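Local coordinates for protein extracellular ligand-binding receptor (Rhodopseudomonas palustris, PDB 4EYO) that binds 4'-hydroxycinnamic acid and probably serves as a periplasmic solute-binding protein for related aromatic acids, at residues 7-12 / 42-47. Sequence-based numbering, arbitrary orientation.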
loop_
_atom_site.group_PDB
_atom_site.type_symbol
_atom_site.label_atom_id
_atom_site.label_comp_id
_atom_site.label_asym_id
_atom_site.label_seq_id
_atom_site.Cartn_x
_atom_site.Cartn_y
_atom_site.Cartn_z
ATOM N N GLU A 7 4.243 -21.595 19.100
ATOM C CA GLU A 7 3.671 -20.459 18.389
ATOM C C GLU A 7 4.464 -20.106 17.136
ATOM O O GLU A 7 5.659 -20.414 17.030
ATOM C CB GLU A 7 3.520 -19.246 19.320
ATOM C CG GLU A 7 4.806 -18.480 19.625
ATOM C CD GLU A 7 5.635 -19.054 20.774
ATOM O OE1 GLU A 7 5.138 -19.884 21.572
ATOM O OE2 GLU A 7 6.801 -18.649 20.896
ATOM N N ILE A 8 3.758 -19.501 16.182
ATOM C CA ILE A 8 4.352 -18.891 15.004
ATOM C C ILE A 8 4.516 -17.431 15.416
ATOM O O ILE A 8 3.568 -16.814 15.918
ATOM C CB ILE A 8 3.434 -19.062 13.753
ATOM C CG1 ILE A 8 3.316 -20.551 13.378
ATOM C CG2 ILE A 8 3.932 -18.225 12.565
ATOM C CD1 ILE A 8 2.098 -20.908 12.549
ATOM N N THR A 9 5.724 -16.900 15.235
ATOM C CA THR A 9 6.065 -15.560 15.683
ATOM C C THR A 9 6.105 -14.591 14.504
ATOM O O THR A 9 6.898 -14.763 13.566
ATOM C CB THR A 9 7.421 -15.581 16.418
ATOM O OG1 THR A 9 7.340 -16.516 17.493
ATOM C CG2 THR A 9 7.821 -14.188 16.949
ATOM N N VAL A 10 5.228 -13.581 14.543
ATOM C CA VAL A 10 5.156 -12.592 13.472
ATOM C C VAL A 10 5.502 -11.190 14.015
ATOM O O VAL A 10 4.788 -10.635 14.853
ATOM C CB VAL A 10 3.745 -12.604 12.820
ATOM C CG1 VAL A 10 3.623 -11.577 11.694
ATOM C CG2 VAL A 10 3.437 -13.995 12.278
ATOM N N GLY A 11 6.614 -10.641 13.547
ATOM C CA GLY A 11 7.035 -9.288 13.910
ATOM C C GLY A 11 6.452 -8.283 12.931
ATOM O O GLY A 11 6.615 -8.428 11.722
ATOM N N ILE A 12 5.756 -7.275 13.453
ATOM C CA ILE A 12 5.056 -6.275 12.592
ATOM C C ILE A 12 5.520 -4.888 13.006
ATOM O O ILE A 12 5.370 -4.501 14.163
ATOM C CB ILE A 12 3.528 -6.357 12.769
ATOM C CG1 ILE A 12 3.042 -7.817 12.544
ATOM C CG2 ILE A 12 2.811 -5.303 11.900
ATOM C CD1 ILE A 12 1.577 -8.018 12.826
ATOM N N PRO A 42 -0.781 -21.364 17.570
ATOM C CA PRO A 42 -1.212 -19.975 17.848
ATOM C C PRO A 42 -0.265 -18.924 17.207
ATOM O O PRO A 42 0.938 -19.175 17.114
ATOM C CB PRO A 42 -1.190 -19.894 19.382
ATOM C CG PRO A 42 -0.250 -20.976 19.820
ATOM C CD PRO A 42 -0.315 -22.067 18.784
ATOM N N ILE A 43 -0.811 -17.796 16.725
ATOM C CA ILE A 43 0.013 -16.677 16.201
ATOM C C ILE A 43 0.343 -15.695 17.327
ATOM O O ILE A 43 -0.559 -15.245 18.050
ATOM C CB ILE A 43 -0.683 -15.881 15.041
ATOM C CG1 ILE A 43 -1.266 -16.819 13.959
ATOM C CG2 ILE A 43 0.263 -14.828 14.446
ATOM C CD1 ILE A 43 -0.280 -17.813 13.367
ATOM N N LYS A 44 1.624 -15.379 17.487
ATOM C CA LYS A 44 2.061 -14.365 18.440
ATOM C C LYS A 44 2.607 -13.215 17.606
ATOM O O LYS A 44 3.613 -13.381 16.875
ATOM C CB LYS A 44 3.155 -14.915 19.369
ATOM C CG LYS A 44 3.764 -13.884 20.324
ATOM C CD LYS A 44 4.824 -14.491 21.239
ATOM C CE LYS A 44 6.115 -14.713 20.448
ATOM N NZ LYS A 44 7.151 -15.523 21.162
HETATM N N MSE A 45 1.939 -12.066 17.710
HETATM C CA MSE A 45 2.341 -10.868 16.987
HETATM C C MSE A 45 3.066 -9.931 17.933
HETATM O O MSE A 45 2.641 -9.711 19.047
HETATM C CB MSE A 45 1.130 -10.163 16.371
HETATM C CG MSE A 45 0.134 -11.072 15.645
HETATM SE SE MSE A 45 -1.332 -10.095 14.851
HETATM C CE MSE A 45 -2.642 -11.525 14.863
ATOM N N ILE A 46 4.193 -9.395 17.490
ATOM C CA ILE A 46 4.870 -8.333 18.217
ATOM C C ILE A 46 4.723 -7.106 17.331
ATOM O O ILE A 46 5.386 -7.017 16.279
ATOM C CB ILE A 46 6.356 -8.683 18.418
ATOM C CG1 ILE A 46 6.461 -10.018 19.169
ATOM C CG2 ILE A 46 7.081 -7.600 19.218
ATOM C CD1 ILE A 46 7.565 -10.887 18.672
ATOM N N VAL A 47 3.876 -6.171 17.751
ATOM C CA VAL A 47 3.487 -5.017 16.921
ATOM C C VAL A 47 4.199 -3.762 17.427
ATOM O O VAL A 47 4.011 -3.354 18.572
ATOM C CB VAL A 47 1.953 -4.792 16.948
ATOM C CG1 VAL A 47 1.535 -3.780 15.879
ATOM C CG2 VAL A 47 1.209 -6.099 16.736
#
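K44 reaches across to E7 and T9 near the start of the neighbouring strand. Its CB lies 3.9 Å from E7 CG; the bend at chi3 (76°) carries CE alongside T9, 3.7 Å from OG1, with the methyl CG2 almost as near. At the tip, K44 NZ forms a salt bridge of 3.2 Å with E7 OE2, approaching from above the carboxylate plane, 49° out of it. With an alanine at E7, the ammonium of K44 is likely to lose its carboxylate mate and its tip to turn more freely. Beneath these side chains the backbones run parallel, I8 and V10 each using both N-H and C=O toward 42-47; the K44 N to I8 O bond is nearly straight (177°). This pairing places strand 8-14 between 41-49 and 72-75 in the Rossmann-like N-terminal lobe, whose parallel core has the order 2-1-3-4-5 of type I periplasmic binding proteins. On the same face as K44, T9 CG2 touches I46 CD1 at 3.7 Å. On the opposite face, I43 CD1 packs 3.9 Å from I8 CB and its CG2 meets V10 CG2, while I12 CD1 lies alongside the selenium of M45; helix 282-302 adds F291 against I43 and M45, and I298 against I8.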